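Local coordinates for thermospermine synthase (Medicago truncatula, PDB 6BQ6), which probably catalyses transfer of an aminopropyl group from decarboxylated S-adenosylmethionine to spermidine, yielding thermospermine and S-methyl-5'-thioadenosine, at residues G68-L71 and K76-S79; S114-L119 and V128-I133; A218-I223 and T227-C232; H88-H93 and Y247-P252. All coordinates share one frame; numbering follows the deposited sequence.

Contact 1 of 4, residues G68-L71 and K76-S79. With TER (N-(3-amino-propyl)-N-(5-aminopropyl)-1,4-diaminobutane), chain F.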
# COMPACT_ATOMS: atom_id res chain seq x y z
N GLY B 68 5.00 3.59 -18.91
CA GLY B 68 4.54 4.79 -19.62
C GLY B 68 3.11 5.19 -19.30
O GLY B 68 2.55 4.93 -18.20
N LYS B 69 2.48 5.83 -20.29
CA LYS B 69 1.17 6.36 -20.11
C LYS B 69 0.18 5.22 -20.00
O LYS B 69 0.20 4.29 -20.84
CB LYS B 69 0.82 7.27 -21.28
CG LYS B 69 1.68 8.53 -21.32
CD LYS B 69 1.32 9.40 -22.53
CE LYS B 69 1.82 10.85 -22.38
NZ LYS B 69 2.99 11.03 -21.44
N ALA B 70 -0.68 5.26 -19.00
CA ALA B 70 -1.59 4.18 -18.73
C ALA B 70 -3.00 4.71 -18.62
O ALA B 70 -3.24 5.67 -17.87
CB ALA B 70 -1.21 3.50 -17.43
N LEU B 71 -3.91 4.05 -19.35
CA LEU B 71 -5.31 4.39 -19.33
C LEU B 71 -5.96 3.50 -18.29
O LEU B 71 -5.85 2.27 -18.36
CB LEU B 71 -5.92 4.20 -20.70
CG LEU B 71 -7.43 4.47 -20.80
CD1 LEU B 71 -7.73 5.96 -20.62
CD2 LEU B 71 -7.99 3.95 -22.11
N LYS B 76 -9.25 0.34 -12.98
CA LYS B 76 -8.71 -0.85 -13.58
C LYS B 76 -7.93 -0.45 -14.81
O LYS B 76 -8.45 0.18 -15.72
CB LYS B 76 -9.81 -1.83 -13.92
CG LYS B 76 -10.74 -2.13 -12.73
CD LYS B 76 -11.03 -3.61 -12.56
CE LYS B 76 -11.92 -4.16 -13.67
NZ LYS B 76 -11.74 -5.64 -13.81
N LEU B 77 -6.65 -0.77 -14.80
CA LEU B 77 -5.81 -0.56 -15.90
C LEU B 77 -6.38 -1.22 -17.15
O LEU B 77 -6.78 -2.42 -17.11
CB LEU B 77 -4.47 -1.16 -15.58
CG LEU B 77 -3.45 -1.11 -16.68
CD1 LEU B 77 -2.94 0.28 -16.88
CD2 LEU B 77 -2.34 -2.07 -16.31
N GLN B 78 -6.43 -0.45 -18.25
CA GLN B 78 -6.89 -0.96 -19.55
C GLN B 78 -5.75 -1.18 -20.51
O GLN B 78 -5.70 -2.19 -21.25
CB GLN B 78 -7.83 0.06 -20.20
CG GLN B 78 -9.01 0.45 -19.36
CD GLN B 78 -9.93 -0.71 -19.14
OE1 GLN B 78 -10.46 -1.28 -20.09
NE2 GLN B 78 -10.13 -1.08 -17.88
N SER B 79 -4.89 -0.19 -20.63
CA SER B 79 -3.86 -0.17 -21.63
C SER B 79 -2.70 0.58 -21.11
O SER B 79 -2.89 1.65 -20.56
CB SER B 79 -4.41 0.54 -22.88
OG SER B 79 -3.38 1.13 -23.68
N1 TER F . -13.75 -1.34 -22.44
C2 TER F . -12.70 -1.55 -23.42
C3 TER F . -12.25 -3.01 -23.40
C4 TER F . -11.51 -3.39 -22.15
N5 TER F . -10.88 -4.68 -22.30
C6 TER F . -9.47 -4.84 -22.05
C7 TER F . -9.17 -6.20 -21.42
C8 TER F . -7.85 -6.12 -20.68
N9 TER F . -8.01 -5.67 -19.31
C10 TER F . -6.83 -5.53 -18.50
C11 TER F . -7.05 -5.74 -17.02
C12 TER F . -5.67 -5.89 -16.36
C13 TER F . -5.71 -5.77 -14.85
N14 TER F . -6.88 -6.42 -14.29
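Leu71 and Ser79 pair across an antiparallel beta hairpin that carries a classic bulge, at the end of the four-stranded sheet in the N-terminal part of the chain. The bulge lies in strand 76-80, where Gln78 and Ser79 both stand opposite Leu71. Leu71 N gives a straight bond to Ser79 O (2.9 Å), while Leu71 O takes Gln78 N at 2.8 Å and, weakly, Ser79 N at 3.5 Å. One carbonyl thus serves two successive amides, and the extra residue is absorbed without breaking the ladder. Beside it, Ala70 CA directs a C-H at Ser79 O, and the CB of Ala70 meets CD1 of Leu77 at 3.7 Å. Leu77 N is held in turn by Glu33.

The bulge presents Gln78 and Leu77 to the thermospermine. Instead of stretching out, the Gln78 side chain folds at chi2 (-65°), which brings NE2 back to Lys76 O at 3.0 Å. That oxygen lies close to the amide plane of Gln78, but the donor sits 55° above the plane of the Lys76 carbonyl. This bond limits the rotation of the amide. Gln78 O is engaged by Tyr254 OH. The amide oxygen then faces the polyamine, Gln78 OE1 lying 3.1 Å from TER C4, while Leu77 O approaches TER C11 to 3.3 Å.

Contact 2 of 4, residues S114-L119 and V128-I133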
# COMPACT_ATOMS: atom_id res chain seq x y z
N SER B 114 -7.07 1.61 -30.29
CA SER B 114 -5.97 0.73 -30.59
C SER B 114 -6.34 -0.51 -31.39
O SER B 114 -5.59 -1.00 -32.22
CB SER B 114 -5.20 0.36 -29.33
OG SER B 114 -4.72 1.51 -28.70
N THR B 115 -7.52 -1.05 -31.12
CA THR B 115 -8.04 -2.13 -31.90
C THR B 115 -8.26 -1.69 -33.32
O THR B 115 -7.85 -2.37 -34.23
CB THR B 115 -9.31 -2.64 -31.23
OG1 THR B 115 -8.95 -3.14 -29.94
CG2 THR B 115 -9.95 -3.73 -32.01
N ALA B 116 -8.91 -0.55 -33.48
CA ALA B 116 -9.12 0.04 -34.78
C ALA B 116 -7.77 0.24 -35.50
O ALA B 116 -7.63 -0.09 -36.66
CB ALA B 116 -9.85 1.36 -34.67
N ARG B 117 -6.80 0.79 -34.77
CA ARG B 117 -5.47 1.05 -35.34
C ARG B 117 -4.88 -0.23 -35.95
O ARG B 117 -4.40 -0.25 -37.10
CB ARG B 117 -4.53 1.57 -34.25
CG ARG B 117 -3.12 1.80 -34.75
CD ARG B 117 -2.22 1.99 -33.58
NE ARG B 117 -1.97 0.76 -32.85
CZ ARG B 117 -1.97 0.62 -31.53
NH1 ARG B 117 -2.32 1.62 -30.72
NH2 ARG B 117 -1.62 -0.57 -30.99
N GLU B 118 -4.90 -1.33 -35.18
CA GLU B 118 -4.35 -2.57 -35.71
C GLU B 118 -5.13 -3.13 -36.91
O GLU B 118 -4.56 -3.65 -37.84
CB GLU B 118 -4.22 -3.62 -34.61
CG GLU B 118 -3.22 -3.26 -33.53
CD GLU B 118 -1.80 -3.01 -34.08
OE1 GLU B 118 -1.30 -3.75 -34.93
OE2 GLU B 118 -1.16 -2.04 -33.62
N LEU B 119 -6.47 -3.08 -36.85
CA LEU B 119 -7.30 -3.47 -37.98
C LEU B 119 -6.99 -2.69 -39.25
O LEU B 119 -6.91 -3.27 -40.31
CB LEU B 119 -8.77 -3.27 -37.67
CG LEU B 119 -9.35 -4.28 -36.65
CD1 LEU B 119 -10.59 -3.76 -35.94
CD2 LEU B 119 -9.60 -5.62 -37.29
N VAL B 128 -14.20 -0.31 -41.04
CA VAL B 128 -14.22 -0.71 -39.60
C VAL B 128 -15.29 0.12 -38.88
O VAL B 128 -15.35 1.36 -38.98
CB VAL B 128 -12.88 -0.46 -38.89
CG1 VAL B 128 -12.94 -0.79 -37.40
CG2 VAL B 128 -11.71 -1.19 -39.55
N VAL B 129 -16.18 -0.56 -38.20
CA VAL B 129 -17.14 0.07 -37.32
C VAL B 129 -16.75 -0.19 -35.89
O VAL B 129 -16.62 -1.35 -35.53
CB VAL B 129 -18.56 -0.51 -37.55
CG1 VAL B 129 -19.56 0.19 -36.63
CG2 VAL B 129 -18.99 -0.34 -38.97
N MET B 130 -16.60 0.87 -35.09
CA MET B 130 -16.26 0.77 -33.67
C MET B 130 -17.52 1.14 -32.93
O MET B 130 -18.00 2.28 -33.08
CB MET B 130 -15.15 1.72 -33.27
CG MET B 130 -14.74 1.66 -31.79
SD MET B 130 -13.97 3.19 -31.19
CE MET B 130 -12.75 3.36 -32.46
N CYS B 131 -18.09 0.16 -32.22
CA CYS B 131 -19.33 0.36 -31.50
C CYS B 131 -19.15 0.27 -29.96
O CYS B 131 -18.99 -0.81 -29.40
CB CYS B 131 -20.38 -0.61 -32.01
SG CYS B 131 -22.02 -0.41 -31.25
N ASP B 132 -19.12 1.44 -29.32
CA ASP B 132 -18.78 1.57 -27.89
C ASP B 132 -19.89 2.32 -27.24
O ASP B 132 -20.46 3.22 -27.85
CB ASP B 132 -17.44 2.31 -27.69
CG ASP B 132 -16.84 2.13 -26.28
OD1 ASP B 132 -17.36 2.68 -25.25
OD2 ASP B 132 -15.83 1.40 -26.16
N ILE B 133 -20.19 1.96 -26.01
CA ILE B 133 -21.32 2.55 -25.34
C ILE B 133 -20.97 3.91 -24.73
O ILE B 133 -21.86 4.69 -24.49
CB ILE B 133 -21.91 1.58 -24.32
CG1 ILE B 133 -23.37 1.92 -24.11
CG2 ILE B 133 -21.07 1.54 -23.04
CD1 ILE B 133 -24.21 0.75 -23.65
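Val128 turns CG1 opposite its backbone N (chi1 176°), which puts both methyls toward Leu119, whose CG stands opposite its carbonyl carbon. The two branched side chains meet obliquely with both valine methyls engaged: Val128 CG2 rests on Leu119 CB at 4.1 Å, and Val128 CG1 on Leu119 CD1, also at 4.1 Å. Two residues on, Met130 runs out straight until chi3 (-52°), where the thioether bends and carries its CE to the CB of Ala116, 4.2 Å away. No hydrogen bond links the segments; the contact is apolar and buried. It joins the helix to the second strand of a Rossmann-type beta-alpha-beta unit, strand 104-107, helix 114-120 and strand 127-132. Ala116 fits the last position of a GxGxxA pattern, consistent with the nucleotide-binding fold of this family, and Asp132 binds adenosine in another structure of this protein. Val105, Ile107 and Leu157 from the flanking strands complete the apolar layer. Thr115 OG1 bonds Asp181, the predicted proton acceptor. Arg117 grips Glu118 side-on, its NE and NH2 both 3.0 Å from the single oxygen OE2, which lies in the guanidinium plane and is met on its anti side; NH2 also bridges to Glu84.

Contact 3 of 4, residues A218-I223 and T227-C232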
# COMPACT_ATOMS: atom_id res chain seq x y z
N ALA B 218 -10.69 -12.56 -23.70
CA ALA B 218 -11.28 -13.60 -22.84
C ALA B 218 -10.68 -13.66 -21.43
O ALA B 218 -10.72 -14.70 -20.79
CB ALA B 218 -11.21 -14.91 -23.57
N GLY B 219 -10.22 -12.52 -20.95
CA GLY B 219 -9.81 -12.34 -19.60
C GLY B 219 -8.50 -12.94 -19.25
O GLY B 219 -7.73 -13.36 -20.11
N PRO B 220 -8.25 -13.01 -17.95
CA PRO B 220 -7.04 -13.64 -17.50
C PRO B 220 -6.92 -15.07 -17.99
O PRO B 220 -7.88 -15.83 -18.02
CB PRO B 220 -7.16 -13.59 -15.98
CG PRO B 220 -8.08 -12.45 -15.69
CD PRO B 220 -9.07 -12.54 -16.81
N ALA B 221 -5.71 -15.47 -18.31
CA ALA B 221 -5.46 -16.83 -18.81
C ALA B 221 -4.27 -17.52 -18.12
O ALA B 221 -3.61 -18.39 -18.68
CB ALA B 221 -5.36 -16.85 -20.30
N GLY B 222 -4.05 -17.14 -16.88
CA GLY B 222 -3.04 -17.79 -16.03
C GLY B 222 -3.40 -19.21 -15.60
O GLY B 222 -4.52 -19.69 -15.73
N ILE B 223 -2.36 -19.90 -15.11
CA ILE B 223 -2.51 -21.33 -14.74
C ILE B 223 -3.70 -21.54 -13.81
O ILE B 223 -4.41 -22.55 -13.96
CB ILE B 223 -1.17 -21.84 -14.17
CG1 ILE B 223 -1.20 -23.29 -13.70
CG2 ILE B 223 -0.73 -21.02 -12.98
CD1 ILE B 223 -1.65 -24.24 -14.74
N THR B 227 -9.59 -19.86 -14.91
CA THR B 227 -10.91 -20.41 -14.64
C THR B 227 -11.99 -19.37 -14.38
O THR B 227 -13.19 -19.72 -14.38
CB THR B 227 -10.89 -21.34 -13.42
OG1 THR B 227 -10.45 -20.61 -12.30
CG2 THR B 227 -10.03 -22.51 -13.63
N GLU B 228 -11.64 -18.12 -14.11
CA GLU B 228 -12.68 -17.12 -13.77
C GLU B 228 -13.54 -16.84 -14.99
O GLU B 228 -14.74 -16.80 -14.88
CB GLU B 228 -12.12 -15.76 -13.34
CG GLU B 228 -11.01 -15.64 -12.32
CD GLU B 228 -10.26 -14.33 -12.57
OE1 GLU B 228 -8.99 -14.37 -12.59
OE2 GLU B 228 -10.97 -13.26 -12.83
N VAL B 229 -12.93 -16.58 -16.13
CA VAL B 229 -13.73 -16.34 -17.35
C VAL B 229 -13.22 -16.97 -18.63
O VAL B 229 -14.00 -17.35 -19.47
CB VAL B 229 -14.07 -14.89 -17.60
CG1 VAL B 229 -14.72 -14.21 -16.38
CG2 VAL B 229 -12.88 -14.12 -18.12
N PHE B 230 -11.91 -17.12 -18.78
CA PHE B 230 -11.34 -17.65 -20.04
C PHE B 230 -11.91 -19.00 -20.38
O PHE B 230 -12.40 -19.22 -21.50
CB PHE B 230 -9.81 -17.72 -19.88
CG PHE B 230 -9.04 -18.21 -21.08
CD1 PHE B 230 -8.96 -17.48 -22.25
CD2 PHE B 230 -8.29 -19.37 -21.01
CE1 PHE B 230 -8.19 -17.91 -23.32
CE2 PHE B 230 -7.49 -19.78 -22.08
CZ PHE B 230 -7.42 -19.04 -23.24
N SER B 231 -11.92 -19.95 -19.43
CA SER B 231 -12.50 -21.24 -19.74
C SER B 231 -14.00 -21.21 -20.05
O SER B 231 -14.45 -21.94 -20.92
CB SER B 231 -12.29 -22.25 -18.63
OG SER B 231 -12.74 -21.73 -17.40
N CYS B 232 -14.73 -20.36 -19.33
CA CYS B 232 -16.16 -20.16 -19.58
C CYS B 232 -16.48 -19.59 -20.96
O CYS B 232 -17.41 -20.01 -21.63
CB CYS B 232 -16.71 -19.22 -18.54
SG CYS B 232 -16.45 -19.78 -16.84
O HOH W 1 -10.13 -15.97 -16.56
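Glu228 reaches back over Pro220, the two side chains crossing at about a right angle, with Glu228 OE1 3.8 Å from Pro220 CG. Its carboxylate lies against the proline ring at the exposed border of the contact. Val229 follows at the N-cap position of helix 230-238. Its backbone N donates to a water 2.9 Å away, and the same water donates to Pro220 O at 2.7 Å, bridging the start of the helix to the end of the strand. The side chain meets the strand directly: Val229 CG2 sits 3.5 Å from Ala218 O and packs on Gly219 CA, close to where a side chain would have to be.

Phe230 then makes the largest share of the packing. With CG opposite its backbone N (chi1 -179°), the ring lies under the Ala221 methyl with its edge against Ala218. The Ala221 methyl makes a CH-pi contact over the face, its CB 3.9 Å from the ring centroid and only 7° off the normal. Ala218 O lies near the ring plane, and Ala218 CB meets Phe230 CD1 at 3.7 Å.

The contact closes the loop between strand 212-220 and helix 230-238 of the Rossmann-like domain: Ala218 and Gly219 continue the pairing with strand 256-264, Phe230 also packs on Pro246 of strand 243-251, and Leu309 of helix 303-311 lies against Phe230 and Ser231.

Contact 4 of 4, residues H88-H93 and Y247-P252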
# COMPACT_ATOMS: atom_id res chain seq x y z
N HIS B 88 -3.24 -5.65 -28.36
CA HIS B 88 -3.98 -5.29 -29.56
C HIS B 88 -3.55 -6.09 -30.78
O HIS B 88 -4.39 -6.43 -31.61
CB HIS B 88 -3.94 -3.80 -29.77
CG HIS B 88 -4.72 -3.07 -28.73
ND1 HIS B 88 -4.12 -2.41 -27.67
CD2 HIS B 88 -6.06 -3.01 -28.50
CE1 HIS B 88 -5.07 -1.92 -26.88
NE2 HIS B 88 -6.25 -2.26 -27.37
N GLU B 89 -2.27 -6.43 -30.92
CA GLU B 89 -1.86 -7.33 -31.99
C GLU B 89 -2.43 -8.73 -31.82
O GLU B 89 -2.91 -9.32 -32.79
CB GLU B 89 -0.35 -7.43 -32.10
CG GLU B 89 0.32 -6.21 -32.73
CD GLU B 89 1.80 -6.41 -32.97
OE1 GLU B 89 2.31 -7.57 -32.93
OE2 GLU B 89 2.48 -5.39 -33.25
N CYS B 90 -2.41 -9.24 -30.59
CA CYS B 90 -3.02 -10.56 -30.31
C CYS B 90 -4.52 -10.59 -30.52
O CYS B 90 -5.03 -11.59 -31.04
CB CYS B 90 -2.72 -11.07 -28.92
SG CYS B 90 -0.99 -11.54 -28.70
N LEU B 91 -5.21 -9.52 -30.16
CA LEU B 91 -6.66 -9.44 -30.32
C LEU B 91 -7.06 -9.43 -31.79
O LEU B 91 -8.03 -10.05 -32.16
CB LEU B 91 -7.23 -8.19 -29.69
CG LEU B 91 -8.74 -7.83 -29.85
CD1 LEU B 91 -9.60 -8.94 -29.23
CD2 LEU B 91 -9.04 -6.49 -29.29
N VAL B 92 -6.29 -8.73 -32.62
CA VAL B 92 -6.67 -8.43 -34.01
C VAL B 92 -6.10 -9.34 -35.07
O VAL B 92 -6.83 -9.89 -35.90
CB VAL B 92 -6.34 -6.94 -34.35
CG1 VAL B 92 -6.47 -6.66 -35.83
CG2 VAL B 92 -7.25 -6.02 -33.52
N HIS B 93 -4.78 -9.54 -35.05
CA HIS B 93 -4.16 -10.15 -36.23
C HIS B 93 -4.48 -11.59 -36.53
O HIS B 93 -4.73 -11.91 -37.70
CB HIS B 93 -2.68 -9.84 -36.26
CG HIS B 93 -2.40 -8.39 -36.30
ND1 HIS B 93 -3.03 -7.56 -37.20
CD2 HIS B 93 -1.64 -7.58 -35.54
CE1 HIS B 93 -2.68 -6.32 -36.99
NE2 HIS B 93 -1.84 -6.29 -35.99
N TYR B 247 -6.27 -18.85 -27.14
CA TYR B 247 -4.84 -18.51 -27.16
C TYR B 247 -4.52 -17.44 -26.17
O TYR B 247 -5.41 -16.75 -25.64
CB TYR B 247 -4.40 -18.16 -28.58
CG TYR B 247 -4.99 -16.93 -29.18
CD1 TYR B 247 -6.24 -16.96 -29.74
CD2 TYR B 247 -4.24 -15.77 -29.32
CE1 TYR B 247 -6.77 -15.84 -30.34
CE2 TYR B 247 -4.76 -14.64 -29.94
CZ TYR B 247 -6.00 -14.69 -30.47
OH TYR B 247 -6.59 -13.58 -31.03
N SER B 248 -3.25 -17.36 -25.77
CA SER B 248 -2.88 -16.48 -24.69
C SER B 248 -1.47 -15.92 -24.81
O SER B 248 -0.64 -16.46 -25.56
CB SER B 248 -3.06 -17.20 -23.35
OG SER B 248 -2.16 -18.31 -23.23
N ALA B 249 -1.19 -14.87 -24.06
CA ALA B 249 0.12 -14.23 -24.09
C ALA B 249 0.28 -13.39 -22.87
O ALA B 249 -0.67 -12.81 -22.39
CB ALA B 249 0.24 -13.37 -25.35
N HIS B 250 1.50 -13.28 -22.39
CA HIS B 250 1.77 -12.41 -21.26
C HIS B 250 1.74 -10.94 -21.60
O HIS B 250 2.35 -10.53 -22.59
CB HIS B 250 3.18 -12.75 -20.76
CG HIS B 250 3.58 -12.04 -19.48
ND1 HIS B 250 4.68 -11.22 -19.41
CD2 HIS B 250 3.01 -12.01 -18.26
CE1 HIS B 250 4.76 -10.69 -18.20
NE2 HIS B 250 3.76 -11.16 -17.48
N ILE B 251 1.11 -10.16 -20.73
CA ILE B 251 1.11 -8.71 -20.84
C ILE B 251 1.66 -8.14 -19.51
O ILE B 251 1.03 -8.22 -18.49
CB ILE B 251 -0.26 -8.19 -21.20
CG1 ILE B 251 -0.66 -8.73 -22.60
CG2 ILE B 251 -0.27 -6.67 -21.26
CD1 ILE B 251 -2.11 -8.70 -22.81
N PRO B 252 2.88 -7.64 -19.52
CA PRO B 252 3.55 -7.32 -18.25
C PRO B 252 2.75 -6.39 -17.39
O PRO B 252 2.64 -6.63 -16.19
CB PRO B 252 4.87 -6.68 -18.70
CG PRO B 252 5.14 -7.27 -20.01
CD PRO B 252 3.82 -7.56 -20.65
O HOH W 2 -7.47 -12.40 -33.49
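The Tyr247 ring receives Cys90 O at its edge, close to the ring plane, while two other aromatics pack against it: Phe295 meets it edge-to-face, and Trp260 of the adjoining strand lies with its plane inclined by about 30°. In this Rossmann-like domain, with its seven-stranded sheet, the contact lays helix 84-98 against the edge strand 243-251. The two run nearly antiparallel (162°), their axes 9.7 Å apart.

The phenol is the polar link. Tyr247 OH donates to Cys90 O over a short 2.5 Å, tilted 24° from the carbonyl plane. In a regular helix Cys90 O would take the amide hydrogen four residues later, but that position is Pro94, which has none to give; the tyrosine therefore supplies a donor to a buried carbonyl. A water adds a second tie, donating to Tyr247 OH at 2.9 Å and to Leu91 O at 2.8 Å. The hydroxyl thus gives one hydrogen bond and receives another, which fixes the end of the ring firmly against the helix. Tyr247 CG occupies the place between its backbone N and carbonyl carbon (chi1 66°), turning the ring across to the helix.

Beside this hydrogen bond the packing is apolar. Cys90 CB approaches Tyr247 CE2 at 4.2 Å, and one strand repeat further on, Cys90 SG rests on the methyl CB of Ala249 at 4.0 Å.

Overall arrangement
Contacts 2, 3 and 4 all reach the seven-stranded sheet of the catalytic domain, whereas contact 1 belongs to the N-terminal sheet, its nearest atoms about 5 Å from those of contacts 2 and 4. Contacts 2 and 3 are nested in the loop closed by contact 4 and lie on opposite sides of the chain's centre, their centres about 23 Å apart. Contact 4 touches both: His93 NE2 probably bonds Glu118 OE1 (2.8 Å), and Ala221 packs on Ser248. Thermospermine touches contact 1. In contact 3 the side chain of Pro220 is about 6 Å from the bound TER; in contact 4 that of Leu91 is about 7 Å from it. Ile223 packs on Pro252 of the second subunit, and Pro252 on Ile223 of that subunit.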